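Local atomic coordinates of quinonprotein alcohol dehydrogenase-like protein (Bacteroides thetaiotaomicron VPI-5482, PDB entry 4R5O), a protein that is of unknown function but binds calcium and joins an immunoglobulin-like beta-sandwich domain to a seven-bladed beta-propeller of YVTN-type repeats. Residues 233-238 with 250-255; 191-196 with 229-234. All coordinates share one frame; numbering follows the deposited sequence.

Contact 1. Residues 233-238 with 250-255. With CA (calcium ion), chain K.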
# COMPACT_ATOMS: atom_id res chain seq x y z
N ASN A 233 -10.13 -21.56 8.27
CA ASN A 233 -11.15 -22.61 8.40
C ASN A 233 -12.54 -22.05 8.69
O ASN A 233 -13.16 -22.43 9.70
CB ASN A 233 -10.77 -23.62 9.49
CG ASN A 233 -9.98 -24.77 8.96
OD1 ASN A 233 -8.78 -24.66 8.66
ND2 ASN A 233 -10.68 -25.90 8.80
N GLY A 234 -13.00 -21.16 7.81
CA GLY A 234 -14.32 -20.55 7.89
C GLY A 234 -14.53 -19.57 9.01
O GLY A 234 -15.66 -19.11 9.22
N LYS A 235 -13.43 -19.19 9.71
CA LYS A 235 -13.48 -18.25 10.83
C LYS A 235 -12.61 -17.03 10.62
O LYS A 235 -11.62 -17.09 9.89
CB LYS A 235 -13.04 -18.92 12.16
CG LYS A 235 -13.77 -20.22 12.57
CD LYS A 235 -15.25 -20.04 12.82
CE LYS A 235 -15.90 -21.37 13.13
NZ LYS A 235 -17.35 -21.22 13.47
N VAL A 236 -12.95 -15.94 11.31
CA VAL A 236 -12.15 -14.73 11.39
C VAL A 236 -11.45 -14.71 12.74
O VAL A 236 -12.12 -14.56 13.76
CB VAL A 236 -12.95 -13.42 11.15
CG1 VAL A 236 -12.05 -12.19 11.26
CG2 VAL A 236 -13.69 -13.45 9.82
N LEU A 237 -10.13 -14.89 12.77
CA LEU A 237 -9.34 -14.80 14.02
C LEU A 237 -8.99 -13.36 14.25
O LEU A 237 -8.59 -12.71 13.31
CB LEU A 237 -8.08 -15.67 13.92
CG LEU A 237 -8.33 -17.16 13.86
CD1 LEU A 237 -7.11 -17.91 13.36
CD2 LEU A 237 -8.76 -17.67 15.21
N SER A 238 -9.18 -12.82 15.47
CA SER A 238 -8.86 -11.41 15.69
C SER A 238 -7.97 -11.16 16.94
O SER A 238 -8.03 -11.87 17.95
CB SER A 238 -10.14 -10.59 15.83
OG SER A 238 -10.82 -10.90 17.03
N TYR A 250 -12.59 -15.37 17.82
CA TYR A 250 -12.92 -15.65 16.43
C TYR A 250 -14.45 -15.58 16.24
O TYR A 250 -15.22 -15.73 17.19
CB TYR A 250 -12.34 -16.98 15.91
CG TYR A 250 -12.86 -18.24 16.57
CD1 TYR A 250 -14.00 -18.89 16.09
CD2 TYR A 250 -12.13 -18.87 17.58
CE1 TYR A 250 -14.44 -20.08 16.65
CE2 TYR A 250 -12.56 -20.06 18.14
CZ TYR A 250 -13.71 -20.68 17.67
OH TYR A 250 -14.16 -21.85 18.24
N TYR A 251 -14.84 -15.26 15.01
CA TYR A 251 -16.20 -15.10 14.50
C TYR A 251 -16.37 -16.04 13.31
O TYR A 251 -15.38 -16.49 12.74
CB TYR A 251 -16.46 -13.62 14.12
CG TYR A 251 -16.22 -12.63 15.25
CD1 TYR A 251 -14.93 -12.23 15.60
CD2 TYR A 251 -17.29 -12.03 15.92
CE1 TYR A 251 -14.70 -11.36 16.66
CE2 TYR A 251 -17.08 -11.11 16.95
CZ TYR A 251 -15.78 -10.78 17.32
OH TYR A 251 -15.52 -9.89 18.34
N ASP A 252 -17.61 -16.36 12.95
CA ASP A 252 -17.87 -17.23 11.81
C ASP A 252 -18.02 -16.36 10.57
O ASP A 252 -18.79 -15.40 10.60
CB ASP A 252 -19.12 -18.09 12.08
CG ASP A 252 -19.40 -19.10 11.02
OD1 ASP A 252 -18.73 -20.15 11.01
OD2 ASP A 252 -20.33 -18.86 10.21
N VAL A 253 -17.28 -16.68 9.48
CA VAL A 253 -17.30 -15.90 8.23
C VAL A 253 -18.74 -15.87 7.67
O VAL A 253 -19.22 -14.80 7.33
CB VAL A 253 -16.28 -16.47 7.19
CG1 VAL A 253 -16.49 -15.91 5.79
CG2 VAL A 253 -14.84 -16.22 7.65
N ASN A 254 -19.43 -17.01 7.61
CA ASN A 254 -20.80 -17.09 7.06
C ASN A 254 -21.81 -16.32 7.90
O ASN A 254 -22.71 -15.69 7.32
CB ASN A 254 -21.24 -18.54 6.94
CG ASN A 254 -20.47 -19.29 5.89
OD1 ASN A 254 -20.05 -18.71 4.87
ND2 ASN A 254 -20.28 -20.59 6.12
N GLU A 255 -21.65 -16.33 9.25
CA GLU A 255 -22.51 -15.56 10.16
C GLU A 255 -22.30 -14.04 9.94
O GLU A 255 -23.28 -13.29 9.90
CB GLU A 255 -22.24 -15.95 11.60
CG GLU A 255 -23.13 -15.24 12.60
CD GLU A 255 -22.99 -15.65 14.05
OE1 GLU A 255 -22.11 -16.49 14.37
OE2 GLU A 255 -23.78 -15.15 14.87
CA CA K . -18.58 -22.00 9.34
O HOH W 1 -16.14 -23.30 10.03
O HOH W 2 -17.74 -20.76 6.98
O HOH W 3 -12.50 -9.26 18.70
O HOH W 4 -20.68 -21.17 8.93
O HOH W 5 -20.19 -22.66 11.22
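Tyr250 stands opposite Leu237 in a non-hydrogen-bonded antiparallel pair, its CB against Leu237 CD2 (3.7 Å) while its ring runs obliquely past the aliphatic part of Lys235, CD1 lying 3.7 Å from CD of that lysine. At Tyr251 the strands form a hydrogen-bonded pair with Val236: Val236 N donates to Tyr251 O (2.9 Å) and Tyr251 N to Val236 O. The Tyr251 ring lies on the other face of the sheet, where Ser238 OG, which also bonds Lys249 O, sits at its edge; a water bridges Ser238 OG and Tyr251 OH. With CG anti to the backbone N (chi1 -175°), Asp252 carries its carboxylate to the calcium ion, held by OD1 at 2.5 Å together with four waters. The same OD1 takes a salt bridge from Lys235 NZ (3.0 Å) on its anti side, whereas OD2 N-caps the following helix by accepting from Glu255 N (3.0 Å). Val253 N donates a hydrogen bond to Gly234 O (2.9 Å), and Val253 CG2 meets Val236 CG2. One carboxylate thus serves metal, ammonium and helix start, and the nearby positive charges probably help keep it ionised.

Contact 2. Residues 191-196 with 229-234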
# COMPACT_ATOMS: atom_id res chain seq x y z
N THR A 191 -10.36 -6.33 7.41
CA THR A 191 -10.37 -7.76 7.12
C THR A 191 -11.01 -7.97 5.76
O THR A 191 -12.03 -7.35 5.49
CB THR A 191 -11.13 -8.56 8.23
OG1 THR A 191 -10.73 -8.17 9.54
CG2 THR A 191 -10.97 -10.06 8.09
N ILE A 192 -10.42 -8.79 4.90
CA ILE A 192 -11.03 -9.14 3.63
C ILE A 192 -11.47 -10.61 3.79
O ILE A 192 -10.62 -11.49 4.02
CB ILE A 192 -10.14 -8.85 2.37
CG1 ILE A 192 -10.34 -7.38 1.85
CG2 ILE A 192 -10.58 -9.75 1.21
CD1 ILE A 192 -10.17 -6.24 2.73
N LEU A 193 -12.82 -10.84 3.77
CA LEU A 193 -13.42 -12.16 4.00
C LEU A 193 -13.29 -13.04 2.77
O LEU A 193 -12.98 -14.23 2.90
CB LEU A 193 -14.91 -12.05 4.39
CG LEU A 193 -15.29 -11.16 5.59
CD1 LEU A 193 -16.79 -11.15 5.82
CD2 LEU A 193 -14.63 -11.60 6.83
N ASN A 194 -13.56 -12.46 1.58
CA ASN A 194 -13.57 -13.14 0.28
C ASN A 194 -13.57 -12.11 -0.84
O ASN A 194 -13.14 -10.98 -0.59
CB ASN A 194 -14.79 -14.09 0.18
CG ASN A 194 -16.14 -13.46 0.44
OD1 ASN A 194 -16.43 -12.33 0.03
ND2 ASN A 194 -17.03 -14.24 1.02
N GLU A 195 -14.03 -12.46 -2.05
CA GLU A 195 -14.02 -11.54 -3.19
C GLU A 195 -15.11 -10.49 -3.09
O GLU A 195 -14.98 -9.41 -3.69
CB GLU A 195 -14.22 -12.28 -4.53
CG GLU A 195 -13.26 -13.41 -4.85
CD GLU A 195 -13.28 -13.87 -6.31
OE1 GLU A 195 -13.99 -13.25 -7.13
OE2 GLU A 195 -12.53 -14.82 -6.63
N GLN A 196 -16.21 -10.83 -2.38
CA GLN A 196 -17.39 -9.99 -2.30
C GLN A 196 -17.43 -9.11 -1.03
O GLN A 196 -17.94 -7.99 -1.10
CB GLN A 196 -18.62 -10.92 -2.35
CG GLN A 196 -20.02 -10.25 -2.37
CD GLN A 196 -20.40 -9.36 -3.54
OE1 GLN A 196 -19.70 -9.24 -4.55
NE2 GLN A 196 -21.58 -8.76 -3.44
N SER A 229 -6.16 -9.50 11.99
CA SER A 229 -7.12 -10.58 11.75
C SER A 229 -6.64 -11.45 10.60
O SER A 229 -5.66 -11.11 9.93
CB SER A 229 -8.51 -10.03 11.48
OG SER A 229 -8.52 -9.10 10.41
N ILE A 230 -7.29 -12.61 10.40
CA ILE A 230 -6.99 -13.58 9.34
C ILE A 230 -8.21 -14.46 9.15
O ILE A 230 -9.00 -14.63 10.09
CB ILE A 230 -5.71 -14.42 9.66
CG1 ILE A 230 -5.09 -15.04 8.38
CG2 ILE A 230 -5.94 -15.45 10.80
CD1 ILE A 230 -3.75 -15.69 8.49
N ILE A 231 -8.37 -15.01 7.93
CA ILE A 231 -9.42 -15.98 7.65
C ILE A 231 -8.77 -17.35 7.79
O ILE A 231 -7.70 -17.59 7.21
CB ILE A 231 -10.14 -15.79 6.28
CG1 ILE A 231 -10.61 -14.35 6.05
CG2 ILE A 231 -11.27 -16.81 6.09
CD1 ILE A 231 -11.51 -13.73 7.05
N TYR A 232 -9.39 -18.23 8.58
CA TYR A 232 -8.87 -19.57 8.81
C TYR A 232 -9.99 -20.50 9.11
O TYR A 232 -10.73 -20.28 10.08
CB TYR A 232 -7.85 -19.53 9.96
CG TYR A 232 -7.11 -20.82 10.23
CD1 TYR A 232 -6.44 -21.50 9.21
CD2 TYR A 232 -6.91 -21.27 11.54
CE1 TYR A 232 -5.70 -22.64 9.45
CE2 TYR A 232 -6.14 -22.40 11.80
CZ TYR A 232 -5.52 -23.08 10.76
OH TYR A 232 -4.69 -24.16 10.98
N ASN A 233 -10.13 -21.56 8.27
CA ASN A 233 -11.15 -22.61 8.40
C ASN A 233 -12.54 -22.05 8.69
O ASN A 233 -13.16 -22.43 9.70
CB ASN A 233 -10.77 -23.62 9.49
CG ASN A 233 -9.98 -24.77 8.96
OD1 ASN A 233 -8.78 -24.66 8.66
ND2 ASN A 233 -10.68 -25.90 8.80
N GLY A 234 -13.00 -21.16 7.81
CA GLY A 234 -14.32 -20.55 7.89
C GLY A 234 -14.53 -19.57 9.01
O GLY A 234 -15.66 -19.11 9.22
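Ile231 reaches across to the end of strand 189-192, and its side chain carries most of the apolar contact. From CB, which is directed toward 191-196, the CG1 branch leaves anti to the carbonyl carbon (chi1 -49°) and passes Ile192 O at 3.5 Å, with Leu193 O slightly farther off. The chain then bends at chi2 (-56°), which brings the terminal CD1 up to two methyls, Leu193 CD2 at 3.8 Å and Thr191 CG2 at 3.9 Å. The isoleucine and leucine side chains cross at about a right angle, whereas the threonine meets Ile231 at a slant. Two residues back along the same strand, Ser229 turns its hydroxyl to Thr191, and OG and OG1 are hydrogen-bonded at 2.6 Å. Thr191 therefore divides its branches between a polar and an apolar partner. Replacing Thr191 by an alanine would probably leave Ser229 OG without its hydroxyl mate and open a gap beside Ile231 CD1. An Asx turn at Asn194 follows the strand. The contact joins the first strands of two successive propeller blades, 189-192 and 228-232; Ile231 also packs on Val236 of strand 235-239 and Val253 of helix 253-258, while Leu193 touches Ile257 of that helix.

In the fold
Along the chain, 191-196 comes first, then 229-234, which runs into 233-238, and finally 250-255; the two contacts share Asn233 and Gly234, and their centres lie about 7 Å apart. Contact 1 is internal to one propeller blade, pairing strands 235-239 and 246-252, whereas contact 2 joins the first strand of that blade to the first strand of the preceding one. Strands 228-232 and 235-239 are neighbours in the sheet, probably hydrogen-bonded, Leu237 N to Ile230 O (2.9 Å). Val236 CG2 touches both Ile231 CD1 and Leu193 CD2, so packing between blades continues directly into the hairpin whose open end, at Asp252, holds calcium.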